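Local coordinates for hypothetical sugar ABC-transporter sugar binding protein (Arthrobacter globiformis, PDB 7BVT) that binds cyclic alpha-maltosyl-1,6-maltose and probably hands it to an ABC transporter for uptake, as extracellular solute-binding proteins of this family do, at residues Asn119-Ile128 with Met365-Asn373; Ser134-Leu142 with Trp328-Val337. One frame throughout, in Å; residues are numbered along the deposited sequence.

Interaction 1 (Asn119-Ile128 with Met365-Asn373); sequences NDALTSFGTI and MADAHARPN. With GLC (alpha-D-glucopyranose), chain B.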
# COMPACT_ATOMS: atom_id res chain seq x y z
N ASN A 119 -6.03 -2.98 -11.74
CA ASN A 119 -6.20 -1.64 -11.13
C ASN A 119 -5.36 -0.59 -11.87
O ASN A 119 -4.13 -0.72 -12.00
CB ASN A 119 -5.81 -1.73 -9.66
CG ASN A 119 -5.90 -0.37 -9.00
OD1 ASN A 119 -4.91 0.39 -9.13
ND2 ASN A 119 -7.00 -0.15 -8.31
N ASP A 120 -5.99 0.51 -12.31
CA ASP A 120 -5.31 1.49 -13.18
C ASP A 120 -4.18 2.22 -12.43
O ASP A 120 -3.19 2.60 -13.06
CB ASP A 120 -6.34 2.51 -13.68
CG ASP A 120 -7.38 1.97 -14.66
OD1 ASP A 120 -7.28 0.85 -15.14
OD2 ASP A 120 -8.30 2.78 -14.97
N ALA A 121 -4.37 2.53 -11.16
CA ALA A 121 -3.34 3.24 -10.40
C ALA A 121 -2.08 2.37 -10.42
O ALA A 121 -0.98 2.92 -10.53
CB ALA A 121 -3.79 3.55 -9.00
N LEU A 122 -2.24 1.05 -10.31
CA LEU A 122 -1.07 0.13 -10.30
C LEU A 122 -0.44 -0.08 -11.67
O LEU A 122 0.81 -0.19 -11.75
CB LEU A 122 -1.44 -1.19 -9.63
CG LEU A 122 -1.81 -1.03 -8.16
CD1 LEU A 122 -2.46 -2.26 -7.62
CD2 LEU A 122 -0.59 -0.63 -7.33
N THR A 123 -1.20 -0.14 -12.77
CA THR A 123 -0.57 -0.23 -14.11
C THR A 123 0.08 1.12 -14.42
O THR A 123 1.15 1.14 -15.02
CB THR A 123 -1.51 -0.68 -15.22
OG1 THR A 123 -2.68 0.17 -15.21
CG2 THR A 123 -1.84 -2.16 -15.05
N SER A 124 -0.53 2.23 -14.01
CA SER A 124 0.10 3.55 -14.26
C SER A 124 1.43 3.66 -13.53
O SER A 124 2.41 4.11 -14.14
CB SER A 124 -0.81 4.66 -13.83
OG SER A 124 -1.89 4.66 -14.74
N PHE A 125 1.44 3.29 -12.27
CA PHE A 125 2.63 3.23 -11.42
C PHE A 125 3.69 2.40 -12.13
O PHE A 125 4.82 2.84 -12.26
CB PHE A 125 2.30 2.63 -10.06
CG PHE A 125 3.51 2.56 -9.17
CD1 PHE A 125 4.41 1.53 -9.26
CD2 PHE A 125 3.87 3.64 -8.38
CE1 PHE A 125 5.56 1.52 -8.52
CE2 PHE A 125 5.01 3.63 -7.61
CZ PHE A 125 5.88 2.57 -7.71
N GLY A 126 3.30 1.25 -12.68
CA GLY A 126 4.22 0.29 -13.32
C GLY A 126 4.70 0.67 -14.70
O GLY A 126 5.35 -0.13 -15.32
N THR A 127 4.33 1.86 -15.18
CA THR A 127 4.71 2.36 -16.49
C THR A 127 5.92 3.28 -16.31
O THR A 127 5.81 4.36 -15.66
CB THR A 127 3.53 3.03 -17.20
OG1 THR A 127 2.47 2.09 -17.39
CG2 THR A 127 4.00 3.53 -18.55
N ILE A 128 7.06 2.84 -16.81
CA ILE A 128 8.33 3.61 -16.75
C ILE A 128 8.93 3.67 -18.16
O ILE A 128 9.04 2.63 -18.79
CB ILE A 128 9.28 3.05 -15.67
CG1 ILE A 128 8.63 3.17 -14.30
CG2 ILE A 128 10.61 3.78 -15.75
CD1 ILE A 128 9.32 2.47 -13.14
N MET A 365 -10.64 -0.20 -3.26
CA MET A 365 -9.70 -0.36 -4.40
C MET A 365 -10.08 0.65 -5.49
O MET A 365 -9.17 1.16 -6.13
CB MET A 365 -9.70 -1.79 -4.93
CG MET A 365 -9.01 -2.76 -3.99
SD MET A 365 -7.28 -2.45 -3.74
CE MET A 365 -6.66 -2.76 -5.40
N ALA A 366 -11.35 1.03 -5.60
CA ALA A 366 -11.84 1.98 -6.60
C ALA A 366 -11.30 3.39 -6.36
O ALA A 366 -11.17 4.14 -7.35
CB ALA A 366 -13.36 1.96 -6.55
N ASP A 367 -11.01 3.75 -5.12
CA ASP A 367 -10.58 5.13 -4.76
C ASP A 367 -9.10 5.19 -4.38
O ASP A 367 -8.68 6.20 -3.84
CB ASP A 367 -11.48 5.62 -3.63
CG ASP A 367 -12.95 5.67 -4.02
OD1 ASP A 367 -13.26 6.20 -5.10
OD2 ASP A 367 -13.77 5.23 -3.22
N ALA A 368 -8.36 4.11 -4.57
CA ALA A 368 -7.01 4.01 -4.01
C ALA A 368 -6.03 4.64 -4.99
O ALA A 368 -6.18 4.51 -6.28
CB ALA A 368 -6.63 2.58 -3.75
N HIS A 369 -5.05 5.34 -4.42
CA HIS A 369 -3.97 5.97 -5.18
C HIS A 369 -2.70 5.17 -4.99
O HIS A 369 -2.56 4.56 -3.95
CB HIS A 369 -3.73 7.39 -4.69
CG HIS A 369 -4.85 8.35 -4.89
ND1 HIS A 369 -4.65 9.57 -5.48
CD2 HIS A 369 -6.16 8.33 -4.51
CE1 HIS A 369 -5.77 10.22 -5.55
NE2 HIS A 369 -6.71 9.52 -4.92
N ALA A 370 -1.77 5.28 -5.94
CA ALA A 370 -0.38 4.82 -5.77
C ALA A 370 0.55 6.01 -5.57
O ALA A 370 0.32 7.05 -6.19
CB ALA A 370 0.08 4.02 -6.98
N ARG A 371 1.57 5.79 -4.75
CA ARG A 371 2.73 6.70 -4.56
C ARG A 371 3.38 6.96 -5.90
O ARG A 371 3.19 6.24 -6.89
CB ARG A 371 3.64 6.08 -3.52
CG ARG A 371 3.08 6.29 -2.10
CD ARG A 371 3.70 5.41 -1.05
NE ARG A 371 3.25 4.04 -1.25
CZ ARG A 371 3.72 2.99 -0.61
NH1 ARG A 371 3.24 1.77 -0.87
NH2 ARG A 371 4.58 3.17 0.37
N PRO A 372 4.12 8.07 -6.01
CA PRO A 372 4.78 8.38 -7.27
C PRO A 372 5.92 7.41 -7.59
O PRO A 372 6.62 6.93 -6.70
CB PRO A 372 5.34 9.77 -7.07
CG PRO A 372 5.55 9.83 -5.57
CD PRO A 372 4.38 9.06 -4.96
N ASN A 373 6.05 7.13 -8.88
CA ASN A 373 6.94 6.06 -9.40
C ASN A 373 8.35 6.62 -9.69
O ASN A 373 8.99 6.16 -10.63
CB ASN A 373 6.32 5.31 -10.57
CG ASN A 373 6.17 6.14 -11.80
OD1 ASN A 373 6.48 7.35 -11.79
ND2 ASN A 373 5.69 5.50 -12.86
C1 GLC B . 2.90 -2.26 3.39
C2 GLC B . 2.79 -2.06 1.91
C3 GLC B . 3.97 -1.27 1.40
C4 GLC B . 4.05 0.04 2.20
C5 GLC B . 4.25 -0.29 3.68
C6 GLC B . 4.29 1.00 4.51
O2 GLC B . 2.60 -3.34 1.32
O3 GLC B . 3.81 -1.05 -0.01
O4 GLC B . 5.15 0.83 1.80
O5 GLC B . 3.13 -1.02 4.11
O6 GLC B . 4.95 0.70 5.74
O HOH W 1 -7.46 2.72 -7.78

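Interaction 2 (Ser134-Leu142 with Trp328-Val337); sequences SVPVSANNL and WSKETGMLPV. With GLC (alpha-D-glucopyranose), chain B.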
# COMPACT_ATOMS: atom_id res chain seq x y z
N SER A 134 6.28 -3.23 -14.59
CA SER A 134 5.75 -4.03 -13.48
C SER A 134 4.23 -4.23 -13.63
O SER A 134 3.52 -3.43 -14.27
CB SER A 134 6.10 -3.44 -12.12
OG SER A 134 5.46 -2.20 -11.91
N VAL A 135 3.76 -5.27 -13.00
CA VAL A 135 2.31 -5.50 -12.84
C VAL A 135 2.12 -5.91 -11.40
O VAL A 135 2.88 -6.72 -10.87
CB VAL A 135 1.76 -6.50 -13.88
CG1 VAL A 135 2.40 -7.87 -13.73
CG2 VAL A 135 0.26 -6.60 -13.85
N PRO A 136 1.08 -5.46 -10.72
CA PRO A 136 0.82 -5.96 -9.37
C PRO A 136 0.36 -7.41 -9.41
O PRO A 136 -0.38 -7.82 -10.25
CB PRO A 136 -0.31 -5.05 -8.89
CG PRO A 136 -1.04 -4.66 -10.14
CD PRO A 136 0.07 -4.47 -11.13
N VAL A 137 0.82 -8.18 -8.42
CA VAL A 137 0.38 -9.57 -8.19
C VAL A 137 -0.22 -9.73 -6.81
O VAL A 137 -0.77 -10.80 -6.54
CB VAL A 137 1.54 -10.56 -8.41
CG1 VAL A 137 1.86 -10.57 -9.90
CG2 VAL A 137 2.76 -10.27 -7.58
N SER A 138 -0.19 -8.68 -5.99
CA SER A 138 -1.02 -8.62 -4.76
C SER A 138 -1.30 -7.15 -4.47
O SER A 138 -0.61 -6.28 -5.07
CB SER A 138 -0.32 -9.22 -3.60
OG SER A 138 0.75 -8.41 -3.18
N ALA A 139 -2.30 -6.86 -3.68
CA ALA A 139 -2.57 -5.47 -3.28
C ALA A 139 -3.04 -5.44 -1.84
O ALA A 139 -3.48 -6.43 -1.28
CB ALA A 139 -3.59 -4.85 -4.20
N ASN A 140 -2.89 -4.27 -1.25
CA ASN A 140 -3.42 -3.93 0.07
C ASN A 140 -3.66 -2.42 0.07
O ASN A 140 -3.25 -1.70 -0.89
CB ASN A 140 -2.47 -4.38 1.17
CG ASN A 140 -1.09 -3.77 1.09
OD1 ASN A 140 -0.96 -2.55 1.10
ND2 ASN A 140 -0.06 -4.59 1.18
N ASN A 141 -4.39 -1.94 1.06
CA ASN A 141 -4.63 -0.51 1.21
C ASN A 141 -4.94 -0.19 2.66
O ASN A 141 -5.04 -1.08 3.52
CB ASN A 141 -5.64 0.03 0.19
CG ASN A 141 -7.05 -0.45 0.43
OD1 ASN A 141 -7.59 -0.39 1.55
ND2 ASN A 141 -7.69 -0.85 -0.65
N LEU A 142 -4.89 1.11 2.94
CA LEU A 142 -5.09 1.59 4.32
C LEU A 142 -6.57 1.81 4.54
O LEU A 142 -7.24 2.41 3.71
CB LEU A 142 -4.31 2.88 4.55
CG LEU A 142 -2.82 2.70 4.69
CD1 LEU A 142 -2.12 4.07 4.66
CD2 LEU A 142 -2.48 2.02 5.96
N TRP A 328 -5.95 -16.97 -5.01
CA TRP A 328 -4.78 -16.37 -4.33
C TRP A 328 -5.20 -15.33 -3.27
O TRP A 328 -4.62 -15.34 -2.14
CB TRP A 328 -3.92 -15.70 -5.42
CG TRP A 328 -2.82 -14.80 -4.98
CD1 TRP A 328 -2.80 -13.46 -5.23
CD2 TRP A 328 -1.58 -15.11 -4.35
NE1 TRP A 328 -1.65 -12.91 -4.78
CE2 TRP A 328 -0.85 -13.90 -4.26
CE3 TRP A 328 -0.96 -16.28 -3.88
CZ2 TRP A 328 0.42 -13.83 -3.72
CZ3 TRP A 328 0.29 -16.20 -3.32
CH2 TRP A 328 0.98 -14.98 -3.24
N SER A 329 -6.09 -14.41 -3.61
CA SER A 329 -6.57 -13.35 -2.70
C SER A 329 -7.28 -14.03 -1.51
O SER A 329 -6.95 -13.73 -0.35
CB SER A 329 -7.48 -12.40 -3.43
OG SER A 329 -6.78 -11.80 -4.53
N LYS A 330 -8.17 -14.97 -1.81
CA LYS A 330 -8.94 -15.63 -0.73
C LYS A 330 -7.99 -16.24 0.30
O LYS A 330 -8.22 -16.08 1.50
CB LYS A 330 -9.82 -16.76 -1.26
CG LYS A 330 -11.10 -16.36 -1.96
CD LYS A 330 -11.74 -17.65 -2.46
CE LYS A 330 -13.11 -17.52 -3.06
NZ LYS A 330 -13.52 -18.85 -3.57
N GLU A 331 -6.98 -16.95 -0.17
CA GLU A 331 -6.11 -17.75 0.71
C GLU A 331 -5.05 -16.89 1.36
O GLU A 331 -4.57 -17.31 2.44
CB GLU A 331 -5.64 -18.98 -0.05
CG GLU A 331 -4.45 -18.85 -0.94
CD GLU A 331 -4.35 -20.08 -1.86
OE1 GLU A 331 -5.20 -21.00 -1.71
OE2 GLU A 331 -3.47 -20.12 -2.76
N THR A 332 -4.68 -15.72 0.82
CA THR A 332 -3.62 -14.91 1.46
C THR A 332 -4.21 -13.74 2.29
O THR A 332 -3.47 -13.14 3.04
CB THR A 332 -2.67 -14.33 0.40
OG1 THR A 332 -3.52 -13.50 -0.41
CG2 THR A 332 -1.95 -15.40 -0.40
N GLY A 333 -5.47 -13.39 2.07
CA GLY A 333 -6.08 -12.17 2.65
C GLY A 333 -5.61 -10.89 1.96
O GLY A 333 -5.86 -9.78 2.48
N MET A 334 -4.92 -11.04 0.85
CA MET A 334 -4.49 -9.86 0.05
C MET A 334 -5.63 -9.47 -0.87
O MET A 334 -6.50 -10.26 -1.19
CB MET A 334 -3.17 -10.10 -0.70
CG MET A 334 -2.10 -10.41 0.30
SD MET A 334 -0.39 -10.35 -0.21
CE MET A 334 -0.44 -11.87 -1.12
N LEU A 335 -5.69 -8.18 -1.22
CA LEU A 335 -6.79 -7.70 -2.05
C LEU A 335 -6.50 -8.04 -3.51
O LEU A 335 -5.34 -8.02 -3.93
CB LEU A 335 -6.94 -6.18 -1.89
CG LEU A 335 -7.09 -5.71 -0.46
CD1 LEU A 335 -7.21 -4.21 -0.40
CD2 LEU A 335 -8.31 -6.33 0.21
N PRO A 336 -7.54 -8.32 -4.32
CA PRO A 336 -7.32 -8.72 -5.69
C PRO A 336 -6.81 -7.53 -6.49
O PRO A 336 -7.24 -6.40 -6.28
CB PRO A 336 -8.65 -9.17 -6.25
CG PRO A 336 -9.65 -8.94 -5.16
CD PRO A 336 -8.95 -8.44 -3.93
N VAL A 337 -5.95 -7.80 -7.45
CA VAL A 337 -5.40 -6.71 -8.30
C VAL A 337 -6.32 -6.39 -9.49
O VAL A 337 -6.07 -5.37 -10.16
CB VAL A 337 -3.97 -7.05 -8.76
CG1 VAL A 337 -3.07 -7.26 -7.57
CG2 VAL A 337 -3.91 -8.23 -9.70
C1 GLC B . 2.90 -2.26 3.39
C2 GLC B . 2.79 -2.06 1.91
C3 GLC B . 3.97 -1.27 1.40
C4 GLC B . 4.05 0.04 2.20
C5 GLC B . 4.25 -0.29 3.68
C6 GLC B . 4.29 1.00 4.51
O2 GLC B . 2.60 -3.34 1.32
O3 GLC B . 3.81 -1.05 -0.01
O4 GLC B . 5.15 0.83 1.80
O5 GLC B . 3.13 -1.02 4.11
O6 GLC B . 4.95 0.70 5.74

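Interaction 1 (Asn119-Ile128 with Met365-Asn373)
Phe125 and Asn373 carry one end of this contact. With its CG anti to the backbone N (chi1 180°), the phenylalanine turns its ring against the backbone of 371-373, and Asn373 CB sits over one ring face, 3.8 Å from the centroid, as a CH-pi contact displaced toward the rim. Arg371 O meets the same ring at its edge, 3.1 Å from CD2. The Phe125 and Asn373 side chains run past each other in opposite senses, and the amide of Asn373 turns back to the helix end, where ND2 gives a nearly straight bond to Phe125 O (2.9 Å, 165°). Phe125 CB also packs on Ala370 CB at 4.0 Å, next to Ala121. A serine in place of Phe125 would probably leave a gap beside Asn373 and Arg371 O and free the loop that carries Arg371 to shift. Arg371 NH2 gives a 2.8 Å bond to O4 of a glucose unit of the bound glycan and NH1 a second one to O3; the arginine also pairs with Glu195. At the other end, Asn119 caps helix 120-125 through OD1 to Leu122 N, while its ND2 reaches Met365 O weakly and shares a water with Met365 O and Ala368 O. Around the contact, helix 94-100 packs against Phe125 and Ile128, strand 131-136 against Leu122, and strand 292-301 runs parallel to 368-369.

Interaction 2 (Ser134-Leu142 with Trp328-Val337)
The sugar pocket has Asn140 on one of its walls, and the chain leading into that residue is held from behind by the loop that follows helix 322-332. Asn140 ND2 gives an almost straight bond to O2 of a glucose unit of the bound glycan (2.9 Å, 174°). Just before it, Ala139 O accepts from Leu335 N at 2.8 Å, the donor tilted from the carbonyl plane; the return bond from Ala139 N to Leu335 O is long and weak. The Leu335 side chain lies against this backbone, its CD1 touching Asn140 CA. The Leu335 and Asn141 side chains cross at about a right angle, with Leu335 CD1 3.4 Å from Asn141 ND2. Asn141 ND2 gives its hydrogen bond to Tyr361 O.

In this member of the bacterial solute-binding protein 1 family, with the type 2 periplasmic-binding-protein fold, residues 137-139 link strand 131-136 to strand 140-147, and both strands pair antiparallel with strand 292-301. Helix 322-332 ends beside this link: Gly333 leaves the helix with positive phi, and Thr332 OG1 takes the N-H of Met334 in an ST turn. Met334 then lays its sulfur along Ser138, SD lying 3.6 Å from CB, while the Ser138 hydroxyl is bonded to Glu297.

Trp328 comes in from the last turns of the helix. Its first torsion, 168°, points the indole away from the backbone N and brings NE1 to Val137 O, a weak, bent bond of 2.9 Å; Ser138 CB lies near the plane of the indole, at its edge. Val337 packs beside the start of the link: CG1 lies on Pro136 CB at 3.8 Å and on the backbone of Ser138, and CG2 lies against Pro136 O, a buried carbonyl without a polar partner.

Overall arrangement
Interaction 2 is the more deeply buried of the two; interaction 1 is only partly buried, with alanines and Asn373 still partly exposed. Their chemistry differs too. Interaction 2 combines one good backbone bond with weak ones, including an indole N-H, and apolar packing by Val337, Leu335 and Pro136, whereas 119-128 with 365-373 relies on a ring face, side-chain amides and a bridging water. Both are tied to one sheet, in which strands 127-128 and 131-136 are neighbours, and they meet directly: Asn119 N lies 2.9 Å from Val337 O, probably hydrogen-bonded, and Leu122 packs on Pro136. Each also supplies a residue to the same glucose unit, Arg371 from interaction 1 and Asn140 from interaction 2.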